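Local coordinates for protein alpha-1,3-glucanase (PDB 6K0P) that probably hydrolyses alpha-1,3-glucan as a family 87 glycoside hydrolase, and is seen here with glucose units of nigerose bound at several pockets, at residues 378-381 against 387-390; 118-123 against 132-137. The protein carries 1 engineered substitution. All blocks are in the same frame, centred on the assembly; numbering follows the deposited sequence.

Both contacts are buried and apolar across their segments, yet they lie in different parts of the fold. Contact 1 sits near the centre of the chain, inside the right-handed parallel beta-helix expected of the pectate-lyase-like clan, joining two successive strands of one coil. Contact 2, about 18 Å away between centres, belongs to the amino-terminal domain range and joins a loop to the end of strand 131-133 and the residue after it. Contact 1 is mostly aliphatic, with alanines and one phenylalanine edge; contact 2 rests on CH-pi contacts over two aromatic faces. A surface salt bridge within 118-123 flanks contact 2; Arg385, between contact 1's segments, bonds to that loop, and Arg384 O weakly to Trp134.

Contact 1: residues 378-381 against 387-390; sequences LTAT and AAFA
The phenyl ring of Phe389 meets Leu378 at its edge, close to the ring plane, with Leu378 CB 3.7 Å from Phe389 CE1. Ala380 approaches obliquely, its CB 4.0 Å from Phe389 CZ, and the same CZ lies 3.7 Å from the backbone O of Leu378, so one corner of the ring meets both a methyl group and a peptide carbonyl. Phe389 reaches this place through its first torsion: the CB itself does not aim at the opposing strand, but with CG anti to the carbonyl carbon (chi1 -55°) the ring swings across to it. Leu378 CD1, 4.2 Å from Phe389 CE1, extends the apolar edge. One step along, the small residues close the gap directly: Ala380 CB touches Ala388 CB at 3.8 Å, where the two CA atoms come within 5.3 Å of each other. With a serine in place of Phe389, the inward side of Leu378 and the methyl of Ala380 would probably lose their aromatic neighbour and a gap would open between the strands. The alternation along 378-381 is that of a beta-helix wall: Leu378 and Ala380 face inward, whereas Thr379 and Thr381 point away from the helix interior yet stay buried, Thr379 OG1 being hydrogen-bonded to the N of Ala15. Backbone bonds run to strands 343-350 and 397-407, the coils before and after, and Phe389 also touches Leu402 of the latter. No hydrogen bond links the two segments themselves; the coil is closed here by apolar contact, and the polar pairing of the backbone is spent on stacking one coil upon the next.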
# COMPACT_ATOMS: atom_id res chain seq x y z
N LEU A 378 1.09 -10.63 0.54
CA LEU A 378 1.19 -9.18 0.42
C LEU A 378 0.34 -8.51 1.48
O LEU A 378 -0.80 -8.94 1.75
CB LEU A 378 0.75 -8.71 -0.96
CG LEU A 378 1.50 -9.26 -2.17
CD1 LEU A 378 0.97 -8.62 -3.45
CD2 LEU A 378 3.01 -9.02 -2.04
N THR A 379 0.87 -7.44 2.08
CA THR A 379 0.12 -6.61 3.01
C THR A 379 0.08 -5.19 2.47
O THR A 379 1.10 -4.66 2.03
CB THR A 379 0.80 -6.63 4.38
OG1 THR A 379 0.66 -7.95 4.94
CG2 THR A 379 0.17 -5.59 5.32
N ALA A 380 -1.11 -4.59 2.48
CA ALA A 380 -1.27 -3.20 2.06
C ALA A 380 -2.27 -2.54 2.99
O ALA A 380 -3.45 -2.91 3.01
CB ALA A 380 -1.74 -3.12 0.60
N THR A 381 -1.81 -1.55 3.77
CA THR A 381 -2.66 -0.92 4.77
C THR A 381 -2.54 0.60 4.66
O THR A 381 -1.60 1.12 4.04
CB THR A 381 -2.25 -1.32 6.19
OG1 THR A 381 -0.90 -0.91 6.43
CG2 THR A 381 -2.37 -2.84 6.37
N ALA A 387 -7.17 1.53 -4.10
CA ALA A 387 -7.38 0.23 -3.46
C ALA A 387 -6.09 -0.35 -2.91
O ALA A 387 -4.99 -0.00 -3.33
CB ALA A 387 -8.02 -0.76 -4.44
N ALA A 388 -6.23 -1.27 -1.94
CA ALA A 388 -5.07 -2.02 -1.48
C ALA A 388 -4.52 -2.91 -2.60
O ALA A 388 -3.30 -2.99 -2.81
CB ALA A 388 -5.43 -2.84 -0.24
N PHE A 389 -5.41 -3.58 -3.33
CA PHE A 389 -5.03 -4.48 -4.41
C PHE A 389 -5.97 -4.21 -5.58
O PHE A 389 -7.17 -4.06 -5.38
CB PHE A 389 -5.17 -5.95 -3.96
CG PHE A 389 -4.39 -6.27 -2.72
CD1 PHE A 389 -3.03 -6.55 -2.79
CD2 PHE A 389 -5.01 -6.26 -1.47
CE1 PHE A 389 -2.31 -6.81 -1.65
CE2 PHE A 389 -4.29 -6.52 -0.32
CZ PHE A 389 -2.93 -6.81 -0.41
N ALA A 390 -5.42 -4.13 -6.79
CA ALA A 390 -6.25 -3.82 -7.94
C ALA A 390 -5.80 -4.62 -9.15
O ALA A 390 -4.60 -4.65 -9.47
CB ALA A 390 -6.21 -2.32 -8.27

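Contact 2: residues 118-123 against 132-137; sequences GRLGYD and AYWLYE
Beside Leu120 and Gly121, which press on Tyr133 and Trp134, the loop is braced by its shortest polar bond, Arg119 NH2 to Asp123 OD1 at 2.8 Å. A second, Arg119 NE to Asp123 OD2 at 3.0 Å, makes the grip side-on and bidentate; both oxygens are met on their syn side and near the guanidinium plane, which should hold both groups against rotation. Tyr122 CB lies over one face of that guanidinium.

Across the contact the chemistry is aromatic. The methyl CD2 of Leu120 stands over the Tyr133 face, 3.9 Å from the ring centroid and 30° off its normal, in a CH-pi contact, while the two side chains cross at about a right angle. Gly121 repeats the theme on Trp134: its CA sits 3.6 Å from the centroid of the six-membered ring, 23° off the normal. A side chain at Gly121 would run into Trp134 CH2, and the backbone angles there (phi 96°) also suit glycine.

Around the contact, the carbonyls of Gly118 and Leu120 accept from Arg385, the carboxylate of Glu48 accepts hydrogen bonds from backbone N-H groups of Trp134 and Leu135, and Gly121 bonds by its backbone to Arg280, a sugar-pocket residue. The loop is thus seated on two aromatic faces without a direct hydrogen bond, several backbone groups being tied instead to the beta-helix range.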
# COMPACT_ATOMS: atom_id res chain seq x y z
N GLY A 118 -10.37 13.82 -6.30
CA GLY A 118 -9.50 13.52 -7.42
C GLY A 118 -8.14 14.18 -7.33
O GLY A 118 -7.19 13.74 -7.99
N ARG A 119 -8.02 15.23 -6.51
CA ARG A 119 -6.76 15.91 -6.29
C ARG A 119 -5.97 15.35 -5.11
O ARG A 119 -4.86 15.84 -4.85
CB ARG A 119 -6.99 17.41 -6.05
CG ARG A 119 -7.62 18.13 -7.23
CD ARG A 119 -6.78 17.99 -8.48
NE ARG A 119 -5.44 18.57 -8.32
CZ ARG A 119 -4.44 18.40 -9.18
NH1 ARG A 119 -4.61 17.65 -10.26
NH2 ARG A 119 -3.27 18.98 -8.95
N LEU A 120 -6.50 14.36 -4.39
CA LEU A 120 -5.79 13.85 -3.22
C LEU A 120 -4.39 13.40 -3.60
O LEU A 120 -4.21 12.57 -4.49
CB LEU A 120 -6.54 12.65 -2.64
CG LEU A 120 -7.69 12.86 -1.66
CD1 LEU A 120 -8.22 11.49 -1.27
CD2 LEU A 120 -7.22 13.64 -0.44
N GLY A 121 -3.39 13.95 -2.90
CA GLY A 121 -2.00 13.62 -3.09
C GLY A 121 -1.25 14.58 -4.00
O GLY A 121 -0.01 14.61 -3.95
N TYR A 122 -1.95 15.37 -4.81
CA TYR A 122 -1.31 16.21 -5.82
C TYR A 122 -0.90 17.58 -5.31
O TYR A 122 0.03 18.18 -5.86
CB TYR A 122 -2.24 16.43 -7.01
CG TYR A 122 -2.36 15.26 -7.96
CD1 TYR A 122 -1.42 15.05 -8.97
CD2 TYR A 122 -3.43 14.37 -7.87
CE1 TYR A 122 -1.54 13.98 -9.85
CE2 TYR A 122 -3.55 13.30 -8.73
CZ TYR A 122 -2.61 13.11 -9.73
OH TYR A 122 -2.76 12.05 -10.59
N ASP A 123 -1.58 18.12 -4.30
CA ASP A 123 -1.46 19.53 -3.95
C ASP A 123 -0.96 19.68 -2.51
O ASP A 123 -1.70 19.40 -1.56
CB ASP A 123 -2.80 20.24 -4.18
CG ASP A 123 -3.30 20.07 -5.61
OD1 ASP A 123 -2.45 20.08 -6.54
OD2 ASP A 123 -4.52 19.91 -5.83
N ALA A 132 -7.10 19.68 4.85
CA ALA A 132 -5.90 18.85 4.92
C ALA A 132 -6.27 17.38 4.99
O ALA A 132 -7.14 16.98 5.78
CB ALA A 132 -5.08 19.21 6.16
N TYR A 133 -5.59 16.56 4.18
CA TYR A 133 -5.71 15.11 4.17
C TYR A 133 -4.31 14.53 4.30
O TYR A 133 -3.32 15.26 4.28
CB TYR A 133 -6.34 14.63 2.86
CG TYR A 133 -7.72 15.18 2.60
CD1 TYR A 133 -7.90 16.40 1.95
CD2 TYR A 133 -8.85 14.48 3.01
CE1 TYR A 133 -9.19 16.90 1.72
CE2 TYR A 133 -10.14 14.97 2.78
CZ TYR A 133 -10.29 16.18 2.14
OH TYR A 133 -11.56 16.67 1.92
N TRP A 134 -4.23 13.21 4.41
CA TRP A 134 -2.94 12.51 4.47
C TRP A 134 -2.09 13.05 5.63
O TRP A 134 -0.97 13.54 5.47
CB TRP A 134 -2.18 12.60 3.14
CG TRP A 134 -2.84 11.92 1.98
CD1 TRP A 134 -4.16 11.53 1.87
CD2 TRP A 134 -2.21 11.53 0.76
NE1 TRP A 134 -4.38 10.95 0.63
CE2 TRP A 134 -3.19 10.93 -0.06
CE3 TRP A 134 -0.90 11.64 0.27
CZ2 TRP A 134 -2.90 10.44 -1.33
CZ3 TRP A 134 -0.62 11.14 -0.98
CH2 TRP A 134 -1.61 10.55 -1.77
N LEU A 135 -2.67 12.93 6.83
CA LEU A 135 -2.20 13.64 8.01
C LEU A 135 -1.08 12.92 8.75
O LEU A 135 -0.35 13.57 9.51
CB LEU A 135 -3.37 13.83 8.97
CG LEU A 135 -4.61 14.50 8.38
CD1 LEU A 135 -5.79 14.35 9.33
CD2 LEU A 135 -4.32 15.97 8.12
N TYR A 136 -0.94 11.61 8.56
CA TYR A 136 0.02 10.81 9.31
C TYR A 136 1.35 10.68 8.57
O TYR A 136 1.41 10.74 7.34
CB TYR A 136 -0.56 9.42 9.62
CG TYR A 136 -1.55 9.49 10.76
CD1 TYR A 136 -1.11 9.41 12.07
CD2 TYR A 136 -2.90 9.73 10.53
CE1 TYR A 136 -1.99 9.54 13.13
CE2 TYR A 136 -3.79 9.85 11.59
CZ TYR A 136 -3.33 9.75 12.88
OH TYR A 136 -4.19 9.87 13.95
N GLU A 137 2.41 10.54 9.35
CA GLU A 137 3.73 10.24 8.81
C GLU A 137 4.51 9.46 9.86
O GLU A 137 3.99 9.13 10.94
CB GLU A 137 4.46 11.50 8.33
CG GLU A 137 4.60 11.58 6.81
CD GLU A 137 5.55 10.55 6.24
OE1 GLU A 137 5.43 10.20 5.05
OE2 GLU A 137 6.45 10.11 6.99